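Local coordinates for fimbrin (Schizosaccharomyces pombe, PDB 1RT8), which binds and cross-links actin filaments through tandem calponin-homology domains, serving cell polarity, cytokinesis, mating and spore formation, at residues A[179-184]-A[193-198]; A[305-310]-A[377-382]; A[314-319]-A[384-389]; A[473-478]-A[490-495]; A[484-489]-A[508-513]. One frame throughout, in Å; residues are numbered along the deposited sequence.

Contact 1: residues A[179-184]-A[193-198]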
# COMPACT_ATOMS: atom_id res chain seq x y z
N TRP A 179 -10.27 -15.76 -29.84
CA TRP A 179 -9.95 -14.47 -30.46
C TRP A 179 -8.42 -14.42 -30.63
O TRP A 179 -7.67 -14.65 -29.69
CB TRP A 179 -10.47 -13.36 -29.54
CG TRP A 179 -10.43 -11.97 -30.11
CD1 TRP A 179 -9.71 -10.91 -29.62
CD2 TRP A 179 -11.12 -11.49 -31.27
NE1 TRP A 179 -9.90 -9.80 -30.41
CE2 TRP A 179 -10.76 -10.13 -31.43
CE3 TRP A 179 -11.99 -12.07 -32.20
CZ2 TRP A 179 -11.25 -9.34 -32.48
CZ3 TRP A 179 -12.48 -11.29 -33.25
CH2 TRP A 179 -12.10 -9.94 -33.38
N PRO A 180 -7.95 -14.12 -31.85
CA PRO A 180 -6.51 -14.04 -32.15
C PRO A 180 -5.73 -12.93 -31.45
O PRO A 180 -4.50 -12.91 -31.48
CB PRO A 180 -6.48 -13.87 -33.67
CG PRO A 180 -7.81 -14.42 -34.12
CD PRO A 180 -8.74 -13.90 -33.06
N ARG A 181 -6.44 -11.99 -30.83
CA ARG A 181 -5.77 -10.90 -30.15
C ARG A 181 -5.53 -11.17 -28.68
O ARG A 181 -6.29 -11.87 -28.03
CB ARG A 181 -6.55 -9.60 -30.31
CG ARG A 181 -6.55 -9.11 -31.74
CD ARG A 181 -7.18 -7.76 -31.88
NE ARG A 181 -6.44 -6.71 -31.19
CZ ARG A 181 -6.79 -5.43 -31.21
NH1 ARG A 181 -7.87 -5.06 -31.89
NH2 ARG A 181 -6.08 -4.53 -30.54
N THR A 182 -4.45 -10.61 -28.16
CA THR A 182 -4.12 -10.80 -26.77
C THR A 182 -3.90 -9.41 -26.18
O THR A 182 -3.64 -8.46 -26.91
CB THR A 182 -2.86 -11.68 -26.64
OG1 THR A 182 -2.95 -12.45 -25.43
CG2 THR A 182 -1.60 -10.82 -26.63
N VAL A 183 -4.03 -9.30 -24.86
CA VAL A 183 -3.86 -8.03 -24.17
C VAL A 183 -2.63 -8.05 -23.26
O VAL A 183 -2.44 -8.99 -22.49
CB VAL A 183 -5.12 -7.69 -23.32
CG1 VAL A 183 -4.79 -6.65 -22.27
CG2 VAL A 183 -6.23 -7.19 -24.23
N SER A 184 -1.81 -7.01 -23.34
CA SER A 184 -0.62 -6.94 -22.49
C SER A 184 -0.51 -5.59 -21.78
O SER A 184 0.46 -5.32 -21.08
CB SER A 184 0.65 -7.22 -23.31
OG SER A 184 0.93 -6.16 -24.20
N GLY A 193 -11.43 -0.78 -29.04
CA GLY A 193 -12.71 -1.35 -28.65
C GLY A 193 -13.01 -2.78 -29.02
O GLY A 193 -14.03 -3.32 -28.61
N GLU A 194 -12.13 -3.41 -29.80
CA GLU A 194 -12.34 -4.79 -30.23
C GLU A 194 -12.21 -5.80 -29.10
O GLU A 194 -13.09 -6.64 -28.91
CB GLU A 194 -11.34 -5.17 -31.33
CG GLU A 194 -11.71 -4.65 -32.70
CD GLU A 194 -10.82 -5.23 -33.80
OE1 GLU A 194 -9.94 -6.06 -33.48
OE2 GLU A 194 -11.01 -4.87 -34.97
N ASN A 195 -11.11 -5.75 -28.37
CA ASN A 195 -10.91 -6.70 -27.28
C ASN A 195 -11.98 -6.58 -26.20
O ASN A 195 -12.40 -7.59 -25.63
CB ASN A 195 -9.50 -6.57 -26.71
CG ASN A 195 -8.45 -7.08 -27.69
OD1 ASN A 195 -8.74 -7.96 -28.50
ND2 ASN A 195 -7.24 -6.54 -27.63
N TYR A 196 -12.43 -5.36 -25.94
CA TYR A 196 -13.47 -5.13 -24.94
C TYR A 196 -14.77 -5.79 -25.43
O TYR A 196 -15.45 -6.48 -24.66
CB TYR A 196 -13.70 -3.63 -24.74
CG TYR A 196 -12.71 -2.94 -23.81
CD1 TYR A 196 -12.44 -1.58 -23.96
CD2 TYR A 196 -12.08 -3.63 -22.78
CE1 TYR A 196 -11.58 -0.91 -23.10
CE2 TYR A 196 -11.20 -2.97 -21.89
CZ TYR A 196 -10.96 -1.61 -22.07
OH TYR A 196 -10.11 -0.92 -21.23
N THR A 197 -15.10 -5.58 -26.70
CA THR A 197 -16.31 -6.16 -27.29
C THR A 197 -16.31 -7.69 -27.18
O THR A 197 -17.32 -8.28 -26.82
CB THR A 197 -16.46 -5.77 -28.77
OG1 THR A 197 -16.67 -4.35 -28.87
CG2 THR A 197 -17.64 -6.49 -29.41
N VAL A 198 -15.19 -8.32 -27.52
CA VAL A 198 -15.11 -9.78 -27.43
C VAL A 198 -15.21 -10.21 -25.97
O VAL A 198 -15.89 -11.18 -25.65
CB VAL A 198 -13.78 -10.29 -28.05
CG1 VAL A 198 -13.66 -11.79 -27.87
CG2 VAL A 198 -13.73 -9.95 -29.54
O HOH W 1 -4.38 -6.96 -28.81
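In the second calponin-homology domain, the loop that follows helix 162-176 lies across the first turn of helix 194-203, and W179 meets N195, E194 and V198 there. W179 NE1 gives its hydrogen to N195 OD1 at 2.9 Å. The acceptor lies in the ring plane and the donor sits nearly along the C=O axis, yet the N-H...O angle is a bent 131°. The amide stands almost upright on the ring plane, 88° away from it. V198 CG2 sits over one face, 3.6 Å from the centroid of the six-membered ring of W179 in a CH-pi contact, while P180 CD leans on the rim of the opposite face. R181, its chain bent at chi3 (64°), brings NH1 to E194 OE1 at 2.8 Å in a salt bridge that meets the carboxylate from above its plane; NH1 also pairs with D192. Water 1 joins R181 NE, T182 O and N195 ND2, and ND2 is bound as well to D189 O. With an alanine in place of W179, N195 OD1 would probably lose its donor and V198 the ring that covers it. Such a loop folded back on the next helix's first turn is part of the all-helical calponin-homology fold.

Contact 2: residues A[305-310]-A[377-382]; sequences DFFNNL and GSRTLT
With CG set beside its backbone N (chi1 -64°), F307 offers its ring to R379, whose chain runs extended from CG to NE and then turns its guanidinium over at chi4 (-97°). The flat group lies on the F307 ring with planes 28° apart and centres 3.9 Å apart, and R379 CZ stands 4.0 Å from the centroid of the F307 ring, a cation-pi stack. The aliphatic part shares the same face: R379 CG is 3.9 Å from the F307 centroid, offset toward the rim. On the opposite face F306 CD2 lies over the ring centre. Deeper in, T382 CG2 touches F306 CE2 at 3.7 Å and L310 CD1 at 3.8 Å, while T382 OG1 hydrogen-bonds back to S378 O at the N-cap of its helix. Water 2 gives a hydrogen to G377 O at 2.7 Å and makes a weak bond to F307 O. G377 ends the preceding helix in a Schellman motif, and S378 caps helix 379-397. A leucine at F307 would probably leave the R379 guanidinium without its aromatic face, held mainly by E284. Because R379 NH2 pairs with E284 of helix 282-296, its charge is probably shared between a carboxylate and an aromatic face.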
# COMPACT_ATOMS: atom_id res chain seq x y z
N ASP A 305 6.49 -11.20 -3.48
CA ASP A 305 6.69 -12.55 -2.94
C ASP A 305 8.04 -12.56 -2.21
O ASP A 305 9.08 -12.90 -2.79
CB ASP A 305 6.69 -13.57 -4.09
CG ASP A 305 6.63 -15.00 -3.58
OD1 ASP A 305 6.76 -15.20 -2.36
OD2 ASP A 305 6.46 -15.93 -4.40
N PHE A 306 8.00 -12.16 -0.94
CA PHE A 306 9.17 -12.06 -0.07
C PHE A 306 10.08 -13.29 -0.05
O PHE A 306 11.31 -13.16 -0.07
CB PHE A 306 8.71 -11.75 1.36
CG PHE A 306 9.84 -11.57 2.36
CD1 PHE A 306 10.42 -10.32 2.56
CD2 PHE A 306 10.29 -12.65 3.13
CE1 PHE A 306 11.43 -10.15 3.52
CE2 PHE A 306 11.29 -12.48 4.09
CZ PHE A 306 11.86 -11.23 4.28
N PHE A 307 9.50 -14.48 0.01
CA PHE A 307 10.29 -15.69 0.08
C PHE A 307 10.90 -16.19 -1.22
O PHE A 307 11.50 -17.27 -1.25
CB PHE A 307 9.49 -16.79 0.77
CG PHE A 307 9.16 -16.47 2.21
CD1 PHE A 307 7.87 -16.14 2.58
CD2 PHE A 307 10.17 -16.44 3.17
CE1 PHE A 307 7.59 -15.77 3.89
CE2 PHE A 307 9.89 -16.07 4.47
CZ PHE A 307 8.60 -15.74 4.84
N ASN A 308 10.75 -15.43 -2.29
CA ASN A 308 11.34 -15.80 -3.57
C ASN A 308 12.05 -14.61 -4.23
O ASN A 308 13.05 -14.80 -4.91
CB ASN A 308 10.29 -16.37 -4.54
CG ASN A 308 9.92 -17.81 -4.21
OD1 ASN A 308 10.76 -18.72 -4.27
ND2 ASN A 308 8.65 -18.02 -3.84
N ASN A 309 11.54 -13.41 -4.01
CA ASN A 309 12.12 -12.22 -4.62
C ASN A 309 13.50 -11.77 -4.11
O ASN A 309 14.11 -10.88 -4.71
CB ASN A 309 11.15 -11.04 -4.51
CG ASN A 309 9.80 -11.30 -5.17
OD1 ASN A 309 9.64 -12.23 -5.97
ND2 ASN A 309 8.83 -10.46 -4.84
N LEU A 310 14.00 -12.36 -3.03
CA LEU A 310 15.31 -11.97 -2.49
C LEU A 310 16.38 -13.02 -2.77
O LEU A 310 17.54 -12.85 -2.37
CB LEU A 310 15.25 -11.76 -0.97
CG LEU A 310 14.14 -10.86 -0.42
CD1 LEU A 310 14.38 -10.59 1.07
CD2 LEU A 310 14.13 -9.58 -1.18
N GLY A 377 15.94 -19.69 -0.38
CA GLY A 377 14.68 -19.26 0.20
C GLY A 377 14.38 -19.66 1.64
O GLY A 377 13.21 -19.83 2.00
N SER A 378 15.40 -19.82 2.47
CA SER A 378 15.18 -20.16 3.87
C SER A 378 14.22 -19.14 4.46
O SER A 378 14.49 -17.94 4.43
CB SER A 378 16.49 -20.14 4.66
OG SER A 378 16.27 -20.25 6.06
N ARG A 379 13.10 -19.61 4.99
CA ARG A 379 12.14 -18.69 5.55
C ARG A 379 12.69 -17.99 6.77
O ARG A 379 12.74 -16.77 6.83
CB ARG A 379 10.85 -19.43 5.93
CG ARG A 379 9.93 -19.63 4.77
CD ARG A 379 8.71 -20.44 5.16
NE ARG A 379 7.61 -20.11 4.26
CZ ARG A 379 6.67 -19.22 4.54
NH1 ARG A 379 6.66 -18.60 5.70
NH2 ARG A 379 5.76 -18.93 3.63
N THR A 380 13.12 -18.79 7.74
CA THR A 380 13.65 -18.28 8.99
C THR A 380 14.91 -17.45 8.83
O THR A 380 15.07 -16.42 9.49
CB THR A 380 13.92 -19.44 9.97
OG1 THR A 380 12.67 -20.04 10.35
CG2 THR A 380 14.63 -18.95 11.22
N LEU A 381 15.82 -17.88 7.96
CA LEU A 381 17.06 -17.13 7.78
C LEU A 381 16.90 -15.89 6.89
O LEU A 381 17.64 -14.91 7.05
CB LEU A 381 18.16 -18.05 7.27
CG LEU A 381 18.39 -19.27 8.19
CD1 LEU A 381 19.54 -20.13 7.66
CD2 LEU A 381 18.69 -18.82 9.62
N THR A 382 15.94 -15.91 5.97
CA THR A 382 15.72 -14.74 5.11
C THR A 382 15.08 -13.64 5.97
O THR A 382 15.44 -12.47 5.87
CB THR A 382 14.80 -15.05 3.91
OG1 THR A 382 15.44 -16.02 3.06
CG2 THR A 382 14.55 -13.79 3.09
O HOH W 2 10.93 -20.04 0.66

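Contact 3: residues A[314-319]-A[384-389]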
# COMPACT_ATOMS: atom_id res chain seq x y z
N LEU A 314 19.79 -9.38 -5.41
CA LEU A 314 19.75 -8.03 -5.95
C LEU A 314 18.94 -7.04 -5.12
O LEU A 314 19.35 -5.89 -4.95
CB LEU A 314 19.21 -8.08 -7.39
CG LEU A 314 20.14 -8.81 -8.36
CD1 LEU A 314 19.56 -8.75 -9.78
CD2 LEU A 314 21.51 -8.14 -8.34
N ILE A 315 17.79 -7.48 -4.62
CA ILE A 315 16.94 -6.64 -3.79
C ILE A 315 17.67 -6.24 -2.52
O ILE A 315 17.68 -5.07 -2.14
CB ILE A 315 15.63 -7.37 -3.42
CG1 ILE A 315 14.79 -7.61 -4.67
CG2 ILE A 315 14.86 -6.58 -2.35
CD1 ILE A 315 14.37 -6.36 -5.39
N LEU A 316 18.29 -7.21 -1.85
CA LEU A 316 19.03 -6.94 -0.62
C LEU A 316 20.18 -5.96 -0.86
O LEU A 316 20.39 -5.02 -0.08
CB LEU A 316 19.56 -8.25 -0.03
CG LEU A 316 18.49 -9.16 0.61
CD1 LEU A 316 19.06 -10.53 0.93
CD2 LEU A 316 17.96 -8.50 1.87
N LEU A 317 20.92 -6.17 -1.95
CA LEU A 317 22.04 -5.31 -2.27
C LEU A 317 21.57 -3.88 -2.52
O LEU A 317 22.23 -2.93 -2.11
CB LEU A 317 22.81 -5.87 -3.47
CG LEU A 317 23.55 -7.18 -3.12
CD1 LEU A 317 24.18 -7.78 -4.37
CD2 LEU A 317 24.60 -6.90 -2.06
N GLN A 318 20.43 -3.72 -3.18
CA GLN A 318 19.90 -2.39 -3.43
C GLN A 318 19.57 -1.70 -2.10
O GLN A 318 19.86 -0.53 -1.92
CB GLN A 318 18.65 -2.44 -4.29
CG GLN A 318 18.90 -2.78 -5.74
CD GLN A 318 17.61 -2.96 -6.51
OE1 GLN A 318 16.79 -2.04 -6.58
NE2 GLN A 318 17.41 -4.14 -7.08
N ALA A 319 18.95 -2.46 -1.19
CA ALA A 319 18.57 -1.94 0.12
C ALA A 319 19.78 -1.37 0.84
O ALA A 319 19.73 -0.26 1.36
CB ALA A 319 17.92 -3.05 0.96
N ALA A 384 15.39 -13.40 9.21
CA ALA A 384 16.40 -13.00 10.18
C ALA A 384 17.36 -11.96 9.60
O ALA A 384 17.71 -10.98 10.27
CB ALA A 384 17.18 -14.22 10.67
N LEU A 385 17.78 -12.16 8.35
CA LEU A 385 18.70 -11.21 7.72
C LEU A 385 18.01 -9.86 7.48
O LEU A 385 18.58 -8.82 7.78
CB LEU A 385 19.24 -11.76 6.40
CG LEU A 385 20.01 -10.78 5.51
CD1 LEU A 385 21.22 -10.23 6.26
CD2 LEU A 385 20.47 -11.50 4.23
N VAL A 386 16.80 -9.87 6.94
CA VAL A 386 16.13 -8.59 6.71
C VAL A 386 15.88 -7.90 8.05
O VAL A 386 16.06 -6.69 8.17
CB VAL A 386 14.81 -8.76 5.94
CG1 VAL A 386 14.09 -7.42 5.83
CG2 VAL A 386 15.08 -9.31 4.55
N TRP A 387 15.49 -8.67 9.07
CA TRP A 387 15.26 -8.10 10.39
C TRP A 387 16.50 -7.38 10.89
O TRP A 387 16.42 -6.26 11.39
CB TRP A 387 14.85 -9.17 11.40
CG TRP A 387 14.86 -8.65 12.81
CD1 TRP A 387 15.61 -9.12 13.85
CD2 TRP A 387 14.10 -7.55 13.33
NE1 TRP A 387 15.38 -8.38 14.99
CE2 TRP A 387 14.45 -7.40 14.69
CE3 TRP A 387 13.17 -6.67 12.78
CZ2 TRP A 387 13.90 -6.41 15.51
CZ3 TRP A 387 12.61 -5.68 13.60
CH2 TRP A 387 12.98 -5.56 14.95
N GLN A 388 17.66 -8.02 10.76
CA GLN A 388 18.90 -7.38 11.21
C GLN A 388 19.10 -6.05 10.49
O GLN A 388 19.57 -5.08 11.08
CB GLN A 388 20.10 -8.29 10.96
CG GLN A 388 20.16 -9.46 11.89
CD GLN A 388 20.40 -9.04 13.32
OE1 GLN A 388 19.77 -9.57 14.25
NE2 GLN A 388 21.31 -8.09 13.53
N MET A 389 18.75 -6.02 9.21
CA MET A 389 18.88 -4.79 8.43
C MET A 389 17.93 -3.73 8.98
O MET A 389 18.31 -2.58 9.19
CB MET A 389 18.56 -5.05 6.95
CG MET A 389 18.93 -3.90 6.04
SD MET A 389 18.40 -4.14 4.32
CE MET A 389 19.88 -4.81 3.58
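M389 reaches across to A319 with its sulfur and to the backbone of L316 with its methyl. From CB the chain stays extended through CG, which stands anti to the backbone N (chi1 -169°), and contact with helix 314-319 begins at M389 SD, 3.6 Å from A319 CB. There the chain bends (chi3 -95°) and lays M389 CE against the same helix, 3.7 Å from A319 CB and also 3.7 Å from L316 O. The methyl thus rests beside the L316 carbonyl oxygen, and the thioether packs against the alanine methyl. Both helices belong to the third calponin-homology domain, within the second actin-binding region, and their short segments run almost parallel: the axes come within 11.9 Å at an angle of 10°. At that spacing the gap is bridged by side chains, one of which reaches the opposite backbone. One turn earlier, L316 divides its two methyls between two partners. L316 CD1 meets L385 CD2 at 3.7 Å, the two leucines reaching toward each other tip to tip, while L316 CD2 passes obliquely by V386 CG2 at 4.0 Å. Further side chains enclose the interface: F290 lies on V386, W293 on M389 and L294 on A319, all three from helix 282-296, whereas Y320, from the next turn of helix 314-323, packs on both L385 and M389.

Contact 4: residues A[473-478]-A[490-495]; sequences NARLAI and ILPEDI
The R475 guanidinium stands obliquely to P492 CG, and the I478 methyl tip meets the L491-P492 peptide, so that both helix 467-483 side chains attend the proline at the start of helix 492-496. The arginine chain leaves with CG anti to the backbone N (chi1 -177°) and bends at chi3; a long, weak ion pair links R475 NH1 to D64. The pyrrolidine ring meets A474, R475 and I478 with successive carbons. P492 CB touches A474 CB at 3.6 Å. P492 CG lies 3.6 Å from R475 CA, close against the backbone at the root of the arginine, and P492 CD faces I478 CD1 at 3.7 Å. I478 is extended to its tip, chi2 174°, which makes CD1 the atom that arrives. I478 CD1 lodges 3.5 Å from P492 N, with I490 CG1 a looser neighbour at 4.4 Å. A474, having just a methyl, lets the two backbones come near: A474 CA is 4.7 Å from P492 CA, and A474 CB also meets P492 O and I495 CB. Within segment 490-495, D494 OD2 accepts from L491 N at 2.9 Å with a nearly linear angle of 178°, on the anti side and tilted from the carboxylate plane. R285 and R499 pair with the two oxygens of D494, so its charge is probably well compensated. Chemically, the interface between the two segments is apolar: methyls and ring carbons close it in the fourth calponin-homology domain, while the charges of the short helix are met by residues beyond the two segments.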
# COMPACT_ATOMS: atom_id res chain seq x y z
N ASN A 473 -7.99 -0.43 20.00
CA ASN A 473 -6.98 0.34 20.72
C ASN A 473 -5.73 0.45 19.84
O ASN A 473 -5.14 1.53 19.70
CB ASN A 473 -6.60 -0.34 22.04
CG ASN A 473 -7.58 -0.03 23.17
OD1 ASN A 473 -8.37 0.91 23.09
ND2 ASN A 473 -7.51 -0.82 24.24
N ALA A 474 -5.34 -0.67 19.24
CA ALA A 474 -4.16 -0.71 18.38
C ALA A 474 -4.32 0.14 17.13
O ALA A 474 -3.39 0.83 16.72
CB ALA A 474 -3.85 -2.16 18.00
N ARG A 475 -5.51 0.10 16.53
CA ARG A 475 -5.81 0.87 15.33
C ARG A 475 -5.77 2.36 15.64
O ARG A 475 -5.34 3.18 14.82
CB ARG A 475 -7.19 0.48 14.79
CG ARG A 475 -7.58 1.17 13.49
CD ARG A 475 -8.87 0.59 12.95
NE ARG A 475 -8.72 -0.82 12.58
CZ ARG A 475 -9.63 -1.77 12.83
NH1 ARG A 475 -10.76 -1.46 13.45
NH2 ARG A 475 -9.40 -3.02 12.46
N LEU A 476 -6.24 2.72 16.83
CA LEU A 476 -6.25 4.11 17.26
C LEU A 476 -4.81 4.54 17.49
O LEU A 476 -4.42 5.64 17.10
CB LEU A 476 -7.04 4.25 18.57
CG LEU A 476 -7.01 5.64 19.22
CD1 LEU A 476 -7.69 6.65 18.31
CD2 LEU A 476 -7.70 5.59 20.59
N ALA A 477 -4.02 3.68 18.12
CA ALA A 477 -2.62 3.98 18.40
C ALA A 477 -1.84 4.22 17.10
O ALA A 477 -1.08 5.19 16.99
CB ALA A 477 -1.97 2.84 19.20
N ILE A 478 -2.04 3.35 16.12
CA ILE A 478 -1.35 3.49 14.84
C ILE A 478 -1.71 4.80 14.13
O ILE A 478 -0.83 5.48 13.60
CB ILE A 478 -1.64 2.30 13.89
CG1 ILE A 478 -0.95 1.05 14.43
CG2 ILE A 478 -1.18 2.63 12.48
CD1 ILE A 478 -1.28 -0.22 13.68
N ILE A 490 3.27 -1.81 10.28
CA ILE A 490 2.53 -2.91 10.89
C ILE A 490 1.04 -2.61 10.92
O ILE A 490 0.62 -1.49 10.61
CB ILE A 490 2.99 -3.18 12.34
CG1 ILE A 490 2.80 -1.92 13.20
CG2 ILE A 490 4.44 -3.62 12.35
CD1 ILE A 490 3.00 -2.18 14.69
N LEU A 491 0.25 -3.61 11.27
CA LEU A 491 -1.20 -3.49 11.39
C LEU A 491 -1.56 -3.68 12.87
O LEU A 491 -0.75 -4.15 13.67
CB LEU A 491 -1.91 -4.54 10.55
CG LEU A 491 -1.97 -4.38 9.02
CD1 LEU A 491 -2.59 -5.63 8.41
CD2 LEU A 491 -2.79 -3.15 8.66
N PRO A 492 -2.80 -3.32 13.25
CA PRO A 492 -3.22 -3.47 14.64
C PRO A 492 -3.00 -4.88 15.19
O PRO A 492 -2.55 -5.07 16.32
CB PRO A 492 -4.70 -3.10 14.58
CG PRO A 492 -4.74 -2.05 13.49
CD PRO A 492 -3.84 -2.66 12.44
N GLU A 493 -3.31 -5.87 14.36
CA GLU A 493 -3.19 -7.26 14.76
C GLU A 493 -1.78 -7.66 15.19
O GLU A 493 -1.60 -8.59 15.97
CB GLU A 493 -3.67 -8.17 13.63
CG GLU A 493 -2.73 -8.24 12.45
CD GLU A 493 -3.15 -9.28 11.44
OE1 GLU A 493 -3.94 -8.94 10.53
OE2 GLU A 493 -2.71 -10.44 11.56
N ASP A 494 -0.77 -6.97 14.68
CA ASP A 494 0.60 -7.31 15.06
C ASP A 494 0.87 -6.96 16.53
O ASP A 494 1.65 -7.63 17.21
CB ASP A 494 1.59 -6.61 14.13
CG ASP A 494 1.42 -7.06 12.69
OD1 ASP A 494 1.31 -8.28 12.46
OD2 ASP A 494 1.42 -6.19 11.79
N ILE A 495 0.21 -5.90 17.01
CA ILE A 495 0.35 -5.50 18.41
C ILE A 495 -0.52 -6.42 19.29
O ILE A 495 -0.05 -6.93 20.31
CB ILE A 495 -0.08 -4.02 18.60
CG1 ILE A 495 0.98 -3.09 17.99
CG2 ILE A 495 -0.30 -3.72 20.08
CD1 ILE A 495 0.55 -1.64 17.96

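Contact 5: residues A[484-489]-A[508-513]; sequences LGAVIF and GSLMAV
Water 3 links the two segments, accepting from V487 N at 2.9 Å and giving a hydrogen to S509 O at 3.2 Å, and so joins an extended loop to the final helix of the chain. Near it, S509 lies against V487 and I488: S509 CB is 3.5 Å from V487 O, and S509 OG rests 3.6 Å from I488 CG1. The serine oxygen takes the crowded position between backbone N and carbonyl carbon (chi1 81°), from which it bonds back to F506 O one turn earlier; toward the loop it makes van der Waals contact with I488 CG1. A486 points its methyl toward segment 508-513, where A486 CB meets V513 CG1 at 3.6 Å and, more loosely, L510 CD2 at 4.2 Å. V513, the C-terminal residue, directs CG1 at the loop with chi1 -65°; V513 CG1 also comes within 3.6 Å of A486 N, and V513 CB lies 3.9 Å from L484 O. G485 carries the positive phi of a Schellman motif that ends helix 467-483. The contact sits in the fourth calponin-homology domain, where A481 of helix 467-483 packs on A486, I488 and L510. L448 of helix 442-451 touches both L484 and L510, and W416 of helix 410-421 packs on L510.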
# COMPACT_ATOMS: atom_id res chain seq x y z
N LEU A 484 1.44 11.98 14.30
CA LEU A 484 2.67 12.57 14.82
C LEU A 484 3.81 12.51 13.78
O LEU A 484 4.89 13.07 14.00
CB LEU A 484 3.12 11.83 16.08
CG LEU A 484 2.34 12.04 17.39
CD1 LEU A 484 2.76 10.97 18.37
CD2 LEU A 484 2.61 13.43 17.96
N GLY A 485 3.55 11.84 12.67
CA GLY A 485 4.55 11.72 11.62
C GLY A 485 5.30 10.40 11.59
O GLY A 485 6.26 10.24 10.84
N ALA A 486 4.87 9.43 12.39
CA ALA A 486 5.53 8.13 12.44
C ALA A 486 5.28 7.29 11.19
O ALA A 486 4.16 7.20 10.71
CB ALA A 486 5.08 7.37 13.68
N VAL A 487 6.34 6.66 10.68
CA VAL A 487 6.24 5.79 9.52
C VAL A 487 6.10 4.38 10.08
O VAL A 487 7.06 3.82 10.63
CB VAL A 487 7.51 5.90 8.63
CG1 VAL A 487 7.52 4.81 7.57
CG2 VAL A 487 7.55 7.27 7.97
N ILE A 488 4.90 3.82 9.96
CA ILE A 488 4.59 2.50 10.51
C ILE A 488 4.13 1.52 9.43
O ILE A 488 3.24 1.83 8.64
CB ILE A 488 3.47 2.64 11.57
CG1 ILE A 488 3.94 3.62 12.64
CG2 ILE A 488 3.14 1.29 12.18
CD1 ILE A 488 2.85 4.04 13.58
N PHE A 489 4.72 0.34 9.42
CA PHE A 489 4.38 -0.67 8.43
C PHE A 489 3.63 -1.87 9.00
O PHE A 489 3.40 -2.84 8.28
CB PHE A 489 5.64 -1.15 7.70
CG PHE A 489 6.30 -0.08 6.88
CD1 PHE A 489 7.61 0.30 7.13
CD2 PHE A 489 5.60 0.56 5.86
CE1 PHE A 489 8.23 1.30 6.37
CE2 PHE A 489 6.21 1.56 5.08
CZ PHE A 489 7.52 1.93 5.35
N GLY A 508 10.16 1.80 17.85
CA GLY A 508 11.27 2.51 17.25
C GLY A 508 10.80 3.67 16.39
O GLY A 508 11.46 4.71 16.32
N SER A 509 9.67 3.50 15.73
CA SER A 509 9.14 4.56 14.88
C SER A 509 8.70 5.74 15.76
O SER A 509 8.80 6.89 15.35
CB SER A 509 7.96 4.06 14.05
OG SER A 509 6.76 4.07 14.81
N LEU A 510 8.24 5.44 16.98
CA LEU A 510 7.78 6.50 17.89
C LEU A 510 8.96 7.28 18.47
O LEU A 510 8.88 8.49 18.69
CB LEU A 510 6.96 5.91 19.04
CG LEU A 510 5.66 5.19 18.68
CD1 LEU A 510 4.80 5.07 19.92
CD2 LEU A 510 4.91 5.95 17.61
N MET A 511 10.05 6.57 18.73
CA MET A 511 11.23 7.21 19.27
C MET A 511 11.80 8.23 18.29
O MET A 511 12.57 9.11 18.67
CB MET A 511 12.29 6.15 19.61
CG MET A 511 11.89 5.25 20.77
SD MET A 511 13.11 3.97 21.18
CE MET A 511 14.42 5.01 21.90
N ALA A 512 11.41 8.12 17.02
CA ALA A 512 11.91 9.01 15.98
C ALA A 512 11.01 10.16 15.56
O ALA A 512 11.39 10.93 14.68
CB ALA A 512 12.29 8.18 14.75
N VAL A 513 9.83 10.31 16.16
CA VAL A 513 8.94 11.41 15.76
C VAL A 513 9.32 12.75 16.38
O VAL A 513 10.06 12.75 17.39
CB VAL A 513 7.46 11.11 16.12
CG1 VAL A 513 6.97 9.93 15.31
CG2 VAL A 513 7.30 10.85 17.61
OXT VAL A 513 8.87 13.78 15.86
O HOH W 3 8.76 7.08 12.19

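How the contacts relate
Contact 3 is the wholly buried one, joining two nearly parallel helices mainly by methyls and a thioether; the other four are partly buried. Contacts 2 and 3 share helix 379-397 in the third calponin-homology domain and touch, with L310 and F306 packing on V386, so a surface cation-pi stack passes inward into aliphatic core. Contacts 4 and 5 meet likewise in the fourth domain, where I478 O approaches I488 CD1, and both are largely apolar, contact 5 adding a bridging water. Contact 1 stands apart in the second domain, its centre about 37 Å from that of contact 2, and alone has direct hydrogen bonds and a salt bridge between its segments.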